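Side-chain contacts in peptidyl-tRNA hydrolase (Sulfolobus solfataricus, PDB 1XTY), which hydrolyses N-acyl-aminoacyl-tRNAs to free tRNA and an N-acyl amino acid, probably acting on peptidyl-tRNAs that drop off the ribosome during protein synthesis: residues K3-V8 against S112-L117; A20-H25 against T96-G101; I35-N38 against W42-W45. All coordinates share one frame; numbering follows the deposited sequence.

How the contacts relate
Contacts 1 and 2 share the mixed sheet of this alpha/beta subunit, their centres about 14 Å apart and on opposite sides of the chain's centre. Strands 2-9 and 97-106 are antiparallel neighbours, joined where Val7 N probably bonds to Leu100 O; helix 16-35 packs on one face and helix 107-114 on the other. Contact 3 stands apart at the surface, its centre about 20 Å from that of contact 1 and 21 Å from that of contact 2, at the turn between helices 16-35 and 40-51. Along the chain, contact 1 spans almost the whole subunit, contact 2 falls within that span, and contact 3 lies between the two segments of contact 2.

Contact 1 of 3, residues K3-V8 against S112-L117; sequences KMVIVV and SITGDL
Val5 and Val7, alternate residues on the same face of strand 2-9, meet Thr114 and Leu117, the first and last residues of a type I turn by helix 107-114. The strand lies inside the mixed sheet of the PTH2 fold, and this contact lays the C-terminal helix and turn over one sheet face. The closest packing is at Val5, whose side chain and that of Thr114 reach toward each other tip to tip, with CG1 of Val5 3.6 Å from OG1 of Thr114. The second methyl, CG2 of Val5, lies 4.0 Å from OG1 of Thr114, so the oxygen faces both branches of the valine. With chi1 at 66°, OG1 of Thr114 sits between its backbone N and carbonyl carbon, and CG2 is left to run alongside Val7. There the two side chains slide past each other in opposite directions, with 4.0 Å between CG2 of Val7 and CG2 of Thr114. Arg70 of helix 64-76 packs against both Thr114 and Leu117, while Val59 of strand 56-61 touches Val7 and Leu117. On the opposite sheet face, Ile6 meets Val23 of helix 16-35.

The turn side is looser. Gly115 and Asp116 are exposed, and the turn is closed by a weak bond from Leu117 N to Thr114 O, 3.3 Å long. Asp116 directs its carboxylate to Arg70 in a long, weak ion pair. Leu117, partly exposed, swings back to the sheet and crosses Val7 at about a right angle. A single branch of the leucine reaches the strand: its CD1 stands 4.2 Å from CG2 of Val7, the same methyl that meets Thr114.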
loop_
_atom_site.group_PDB
_atom_site.type_symbol
_atom_site.label_atom_id
_atom_site.label_comp_id
_atom_site.label_asym_id
_atom_site.label_seq_id
_atom_site.Cartn_x
_atom_site.Cartn_y
_atom_site.Cartn_z
ATOM N N LYS A 3 9.941 -4.632 -10.217
ATOM C CA LYS A 3 9.116 -4.985 -9.071
ATOM C C LYS A 3 9.451 -4.221 -7.800
ATOM O O LYS A 3 10.545 -3.679 -7.650
ATOM C CB LYS A 3 9.222 -6.481 -8.775
ATOM C CG LYS A 3 8.603 -7.363 -9.844
ATOM C CD LYS A 3 8.704 -8.824 -9.478
ATOM C CE LYS A 3 8.125 -9.698 -10.578
ATOM N NZ LYS A 3 8.289 -11.143 -10.257
ATOM N N MET A 4 8.485 -4.179 -6.891
ATOM C CA MET A 4 8.672 -3.528 -5.606
ATOM C C MET A 4 8.637 -4.643 -4.577
ATOM O O MET A 4 7.789 -5.533 -4.645
ATOM C CB MET A 4 7.540 -2.535 -5.308
ATOM C CG MET A 4 7.636 -1.933 -3.907
ATOM S SD MET A 4 6.255 -0.844 -3.463
ATOM C CE MET A 4 6.720 0.632 -4.328
ATOM N N VAL A 5 9.568 -4.611 -3.635
ATOM C CA VAL A 5 9.612 -5.619 -2.595
ATOM C C VAL A 5 9.448 -4.949 -1.241
ATOM O O VAL A 5 10.055 -3.909 -0.980
ATOM C CB VAL A 5 10.955 -6.384 -2.606
ATOM C CG1 VAL A 5 10.959 -7.442 -1.509
ATOM C CG2 VAL A 5 11.174 -7.028 -3.966
ATOM N N ILE A 6 8.609 -5.533 -0.396
ATOM C CA ILE A 6 8.401 -5.005 0.945
ATOM C C ILE A 6 8.758 -6.111 1.931
ATOM O O ILE A 6 8.211 -7.213 1.876
ATOM C CB ILE A 6 6.938 -4.557 1.184
ATOM C CG1 ILE A 6 6.569 -3.417 0.233
ATOM C CG2 ILE A 6 6.772 -4.080 2.625
ATOM C CD1 ILE A 6 6.109 -3.869 -1.129
ATOM N N VAL A 7 9.699 -5.808 2.818
ATOM C CA VAL A 7 10.158 -6.757 3.825
ATOM C C VAL A 7 9.480 -6.464 5.157
ATOM O O VAL A 7 9.671 -5.394 5.736
ATOM C CB VAL A 7 11.688 -6.658 4.005
ATOM C CG1 VAL A 7 12.174 -7.744 4.966
ATOM C CG2 VAL A 7 12.379 -6.785 2.652
ATOM N N VAL A 8 8.695 -7.419 5.646
ATOM C CA VAL A 8 7.973 -7.258 6.903
ATOM C C VAL A 8 8.620 -8.028 8.056
ATOM O O VAL A 8 9.087 -9.152 7.871
ATOM C CB VAL A 8 6.519 -7.743 6.750
ATOM C CG1 VAL A 8 5.756 -7.543 8.045
ATOM C CG2 VAL A 8 5.849 -7.002 5.604
ATOM N N SER A 112 19.224 -9.199 -5.675
ATOM C CA SER A 112 20.582 -9.220 -5.152
ATOM C C SER A 112 20.549 -8.700 -3.715
ATOM O O SER A 112 21.593 -8.517 -3.082
ATOM C CB SER A 112 21.516 -8.358 -6.012
ATOM O OG SER A 112 21.188 -6.982 -5.935
ATOM N N ILE A 113 19.333 -8.475 -3.212
ATOM C CA ILE A 113 19.110 -7.981 -1.852
ATOM C C ILE A 113 18.150 -8.860 -1.056
ATOM O O ILE A 113 18.407 -9.178 0.102
ATOM C CB ILE A 113 18.480 -6.573 -1.842
ATOM C CG1 ILE A 113 19.324 -5.598 -2.653
ATOM C CG2 ILE A 113 18.339 -6.086 -0.406
ATOM C CD1 ILE A 113 18.727 -4.205 -2.721
ATOM N N THR A 114 17.038 -9.240 -1.680
ATOM C CA THR A 114 16.020 -10.038 -1.002
ATOM C C THR A 114 15.677 -11.378 -1.650
ATOM O O THR A 114 14.633 -11.957 -1.359
ATOM C CB THR A 114 14.710 -9.238 -0.880
ATOM O OG1 THR A 114 14.170 -9.009 -2.189
ATOM C CG2 THR A 114 14.963 -7.895 -0.202
ATOM N N GLY A 115 16.549 -11.878 -2.517
ATOM C CA GLY A 115 16.273 -13.142 -3.177
ATOM C C GLY A 115 16.261 -14.372 -2.280
ATOM O O GLY A 115 15.882 -15.456 -2.724
ATOM N N ASP A 116 16.653 -14.210 -1.020
ATOM C CA ASP A 116 16.714 -15.330 -0.080
ATOM C C ASP A 116 15.631 -15.316 0.994
ATOM O O ASP A 116 15.709 -16.073 1.963
ATOM C CB ASP A 116 18.084 -15.341 0.607
ATOM C CG ASP A 116 18.355 -14.062 1.392
ATOM O OD1 ASP A 116 18.122 -12.968 0.836
ATOM O OD2 ASP A 116 18.799 -14.145 2.562
ATOM N N LEU A 117 14.614 -14.480 0.830
ATOM C CA LEU A 117 13.574 -14.395 1.847
ATOM C C LEU A 117 12.297 -15.157 1.527
ATOM O O LEU A 117 11.948 -15.350 0.364
ATOM C CB LEU A 117 13.248 -12.927 2.115
ATOM C CG LEU A 117 14.492 -12.069 2.370
ATOM C CD1 LEU A 117 14.097 -10.606 2.472
ATOM C CD2 LEU A 117 15.188 -12.540 3.635
#

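Contact 2 of 3, residues A20-H25 against T96-G101; sequences AAQVAH and TITCLG
Gln22 of helix 16-35 reaches across to Thr98 on strand 97-106, where the PTH2 fold packs this helix against its mixed sheet. The segment axes pass 8.4 Å apart. NE2 of Gln22 donates to OG1 of Thr98 over 2.6 Å, in a short but bent bond with an N-H...O angle of 135°. The hydroxyl oxygen is tilted 27° from the amide plane. The two side chains cross at about a right angle, and the bend of Gln22 about CB-CG (chi2 -63°) swings its amide over to the hydroxyl. Nearer the helix, CB of Gln22 lies 3.7 Å from OG1 of Thr98. Cys99 turns its sulfur to the backbone and CB of Gln22, placing SG 3.5 Å from O of Gln22.

Further out, Ile84, Met14 and Asp86 pack round Gln22, whose side chain also lies about 3 Å from a bound sulfate, probably from the crystallisation liquor. Ala20 and Ala21 pack on Ile58 of the second subunit, and Ala24 on Lys56 of that subunit. Backbone bonds from Thr98 to Arg9 and Ile84 fix its place between two strands, and its OG1 has a weak second hydrogen bond to O of Ile84.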
loop_
_atom_site.group_PDB
_atom_site.type_symbol
_atom_site.label_atom_id
_atom_site.label_comp_id
_atom_site.label_asym_id
_atom_site.label_seq_id
_atom_site.Cartn_x
_atom_site.Cartn_y
_atom_site.Cartn_z
ATOM N N ALA A 20 -1.301 -4.962 6.633
ATOM C CA ALA A 20 -1.725 -4.333 5.386
ATOM C C ALA A 20 -1.472 -2.827 5.413
ATOM O O ALA A 20 -1.020 -2.250 4.425
ATOM C CB ALA A 20 -3.202 -4.613 5.134
ATOM N N ALA A 21 -1.762 -2.189 6.543
ATOM C CA ALA A 21 -1.548 -0.754 6.657
ATOM C C ALA A 21 -0.062 -0.404 6.557
ATOM O O ALA A 21 0.310 0.548 5.866
ATOM C CB ALA A 21 -2.122 -0.240 7.979
ATOM N N GLN A 22 0.784 -1.176 7.235
ATOM C CA GLN A 22 2.225 -0.930 7.214
ATOM C C GLN A 22 2.824 -1.107 5.816
ATOM O O GLN A 22 3.650 -0.303 5.384
ATOM C CB GLN A 22 2.947 -1.857 8.206
ATOM C CG GLN A 22 2.438 -1.757 9.643
ATOM C CD GLN A 22 2.645 -0.380 10.256
ATOM O OE1 GLN A 22 1.734 0.175 10.868
ATOM N NE2 GLN A 22 3.846 0.169 10.109
ATOM N N VAL A 23 2.417 -2.167 5.118
ATOM C CA VAL A 23 2.917 -2.432 3.773
ATOM C C VAL A 23 2.451 -1.329 2.818
ATOM O O VAL A 23 3.205 -0.885 1.951
ATOM C CB VAL A 23 2.435 -3.821 3.269
ATOM C CG1 VAL A 23 2.753 -3.996 1.790
ATOM C CG2 VAL A 23 3.126 -4.918 4.073
ATOM N N ALA A 24 1.210 -0.883 2.984
ATOM C CA ALA A 24 0.674 0.185 2.142
ATOM C C ALA A 24 1.448 1.475 2.421
ATOM O O ALA A 24 1.657 2.290 1.522
ATOM C CB ALA A 24 -0.818 0.385 2.431
ATOM N N HIS A 25 1.857 1.654 3.675
ATOM C CA HIS A 25 2.622 2.830 4.089
ATOM C C HIS A 25 3.979 2.792 3.380
ATOM O O HIS A 25 4.450 3.798 2.845
ATOM C CB HIS A 25 2.821 2.802 5.614
ATOM C CG HIS A 25 3.268 4.107 6.203
ATOM N ND1 HIS A 25 3.831 5.118 5.452
ATOM C CD2 HIS A 25 3.268 4.549 7.484
ATOM C CE1 HIS A 25 4.158 6.124 6.243
ATOM N NE2 HIS A 25 3.827 5.805 7.482
ATOM N N THR A 96 8.628 2.020 16.458
ATOM C CA THR A 96 9.015 0.641 16.169
ATOM C C THR A 96 9.053 0.408 14.658
ATOM O O THR A 96 8.056 0.617 13.966
ATOM C CB THR A 96 8.006 -0.359 16.786
ATOM O OG1 THR A 96 7.920 -0.146 18.202
ATOM C CG2 THR A 96 8.438 -1.789 16.518
ATOM N N ILE A 97 10.203 -0.019 14.146
ATOM C CA ILE A 97 10.339 -0.289 12.718
ATOM C C ILE A 97 9.546 -1.561 12.398
ATOM O O ILE A 97 9.773 -2.610 12.997
ATOM C CB ILE A 97 11.825 -0.465 12.330
ATOM C CG1 ILE A 97 12.555 0.874 12.496
ATOM C CG2 ILE A 97 11.946 -0.976 10.894
ATOM C CD1 ILE A 97 14.036 0.830 12.144
ATOM N N THR A 98 8.615 -1.458 11.455
ATOM C CA THR A 98 7.766 -2.590 11.091
ATOM C C THR A 98 8.099 -3.244 9.756
ATOM O O THR A 98 7.891 -4.449 9.580
ATOM C CB THR A 98 6.280 -2.170 11.041
ATOM O OG1 THR A 98 6.113 -1.144 10.058
ATOM C CG2 THR A 98 5.815 -1.651 12.398
ATOM N N CYS A 99 8.597 -2.460 8.803
ATOM C CA CYS A 99 8.928 -3.020 7.503
ATOM C C CYS A 99 9.816 -2.108 6.671
ATOM O O CYS A 99 10.032 -0.937 7.009
ATOM C CB CYS A 99 7.649 -3.349 6.722
ATOM S SG CYS A 99 6.604 -1.926 6.329
ATOM N N LEU A 100 10.320 -2.672 5.579
ATOM C CA LEU A 100 11.212 -1.984 4.659
ATOM C C LEU A 100 10.725 -2.143 3.220
ATOM O O LEU A 100 10.480 -3.259 2.759
ATOM C CB LEU A 100 12.624 -2.580 4.769
ATOM C CG LEU A 100 13.667 -2.150 3.734
ATOM C CD1 LEU A 100 14.123 -0.718 4.023
ATOM C CD2 LEU A 100 14.864 -3.095 3.784
ATOM N N GLY A 101 10.575 -1.029 2.516
ATOM C CA GLY A 101 10.164 -1.109 1.128
ATOM C C GLY A 101 11.383 -0.860 0.264
ATOM O O GLY A 101 12.248 -0.067 0.636
#

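Contact 3 of 3, residues I35-N38 against W42-W45; sequences INSN and WKEW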
loop_
_atom_site.group_PDB
_atom_site.type_symbol
_atom_site.label_atom_id
_atom_site.label_comp_id
_atom_site.label_asym_id
_atom_site.label_seq_id
_atom_site.Cartn_x
_atom_site.Cartn_y
_atom_site.Cartn_z
ATOM N N ILE A 35 8.649 10.298 -6.961
ATOM C CA ILE A 35 8.027 11.374 -7.717
ATOM C C ILE A 35 8.612 12.733 -7.327
ATOM O O ILE A 35 8.799 13.606 -8.180
ATOM C CB ILE A 35 6.498 11.387 -7.492
ATOM C CG1 ILE A 35 5.879 10.147 -8.136
ATOM C CG2 ILE A 35 5.882 12.654 -8.078
ATOM C CD1 ILE A 35 4.405 9.958 -7.816
ATOM N N ASN A 36 8.901 12.904 -6.042
ATOM C CA ASN A 36 9.465 14.152 -5.539
ATOM C C ASN A 36 10.979 14.253 -5.729
ATOM O O ASN A 36 11.577 15.279 -5.411
ATOM C CB ASN A 36 9.141 14.330 -4.054
ATOM C CG ASN A 36 7.673 14.614 -3.805
ATOM O OD1 ASN A 36 6.956 15.061 -4.699
ATOM N ND2 ASN A 36 7.222 14.374 -2.580
ATOM N N SER A 37 11.598 13.193 -6.237
ATOM C CA SER A 37 13.043 13.209 -6.454
ATOM C C SER A 37 13.372 13.776 -7.830
ATOM O O SER A 37 12.484 14.154 -8.594
ATOM C CB SER A 37 13.614 11.795 -6.373
ATOM O OG SER A 37 13.344 11.080 -7.570
ATOM N N ASN A 38 14.663 13.826 -8.137
ATOM C CA ASN A 38 15.134 14.303 -9.429
ATOM C C ASN A 38 15.964 13.178 -10.031
ATOM O O ASN A 38 16.789 13.397 -10.920
ATOM C CB ASN A 38 15.990 15.560 -9.257
ATOM C CG ASN A 38 17.022 15.410 -8.160
ATOM O OD1 ASN A 38 17.779 14.436 -8.129
ATOM N ND2 ASN A 38 17.063 16.380 -7.252
ATOM N N TRP A 42 15.168 6.320 -11.276
ATOM C CA TRP A 42 14.075 5.897 -10.400
ATOM C C TRP A 42 12.708 6.181 -11.026
ATOM O O TRP A 42 11.798 5.355 -10.951
ATOM C CB TRP A 42 14.151 6.618 -9.054
ATOM C CG TRP A 42 15.319 6.243 -8.196
ATOM C CD1 TRP A 42 16.330 5.379 -8.505
ATOM C CD2 TRP A 42 15.589 6.721 -6.875
ATOM N NE1 TRP A 42 17.214 5.289 -7.457
ATOM C CE2 TRP A 42 16.782 6.102 -6.442
ATOM C CE3 TRP A 42 14.936 7.612 -6.011
ATOM C CZ2 TRP A 42 17.339 6.347 -5.182
ATOM C CZ3 TRP A 42 15.490 7.856 -4.756
ATOM C CH2 TRP A 42 16.680 7.225 -4.356
ATOM N N LYS A 43 12.568 7.356 -11.635
ATOM C CA LYS A 43 11.305 7.739 -12.257
ATOM C C LYS A 43 10.966 6.842 -13.440
ATOM O O LYS A 43 9.797 6.530 -13.681
ATOM C CB LYS A 43 11.350 9.208 -12.687
ATOM C CG LYS A 43 11.316 10.171 -11.510
ATOM C CD LYS A 43 11.347 11.622 -11.959
ATOM C CE LYS A 43 11.290 12.551 -10.758
ATOM N NZ LYS A 43 11.461 13.981 -11.147
ATOM N N GLU A 44 11.989 6.418 -14.175
ATOM C CA GLU A 44 11.773 5.530 -15.309
ATOM C C GLU A 44 11.269 4.189 -14.786
ATOM O O GLU A 44 10.304 3.633 -15.314
ATOM C CB GLU A 44 13.077 5.333 -16.091
ATOM C CG GLU A 44 13.634 6.616 -16.688
ATOM C CD GLU A 44 14.958 6.413 -17.400
ATOM O OE1 GLU A 44 15.894 5.860 -16.781
ATOM O OE2 GLU A 44 15.067 6.812 -18.579
ATOM N N TRP A 45 11.914 3.672 -13.741
ATOM C CA TRP A 45 11.491 2.401 -13.164
ATOM C C TRP A 45 10.066 2.497 -12.619
ATOM O O TRP A 45 9.289 1.552 -12.740
ATOM C CB TRP A 45 12.417 1.967 -12.024
ATOM C CG TRP A 45 13.806 1.586 -12.447
ATOM C CD1 TRP A 45 14.201 1.129 -13.676
ATOM C CD2 TRP A 45 14.974 1.575 -11.621
ATOM N NE1 TRP A 45 15.546 0.835 -13.661
ATOM C CE2 TRP A 45 16.044 1.099 -12.413
ATOM C CE3 TRP A 45 15.220 1.918 -10.284
ATOM C CZ2 TRP A 45 17.343 0.959 -11.912
ATOM C CZ3 TRP A 45 16.512 1.779 -9.784
ATOM C CH2 TRP A 45 17.558 1.302 -10.602
#
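Lys43 stretches from helix 40-51 to the backbone of Ser37, bridging the turn that joins helix 16-35 to its successor in this alpha/beta subunit. The side chain is fully extended beyond CG, with the later torsions all near 180°, and this straight reach carries the ammonium to the carbonyl of Ser37. NZ of Lys43 donates to O of Ser37 at 2.8 Å; it approaches at a C=O...N angle of 145° and is tilted 26° from the carbonyl plane. The last methylene, CE of Lys43, lies close beside the same O of Ser37 (2.9 Å), with O of Ile35 further off at 3.7 Å. OG of Ser37 sits between the two side chains of the helix, 4.1 Å from CE of Lys43 and equally 4.1 Å from CE3 of Trp42, approaching the indole obliquely.

These flanking contacts are loose, and the polar ends have partners of their own. OG of Ser37 is hydrogen-bonded to Ile34 O and to Asn39 N, which pins the serine within the turn. The indole of Trp42 is anchored by NE1 to Asn78 O and packs on Pro80. Ile35, at the end of the first helix, packs on Ile35 of the second subunit, so the turn borders the dimer contact.

Lys43 therefore brings a positive charge to the C-terminal end of helix 16-35, where it would probably interact favourably with the helix dipole. At the surface, solvent probably screens that charge. The bond from Lys43 NZ to Ser37 O is the single hydrogen bond between the segments.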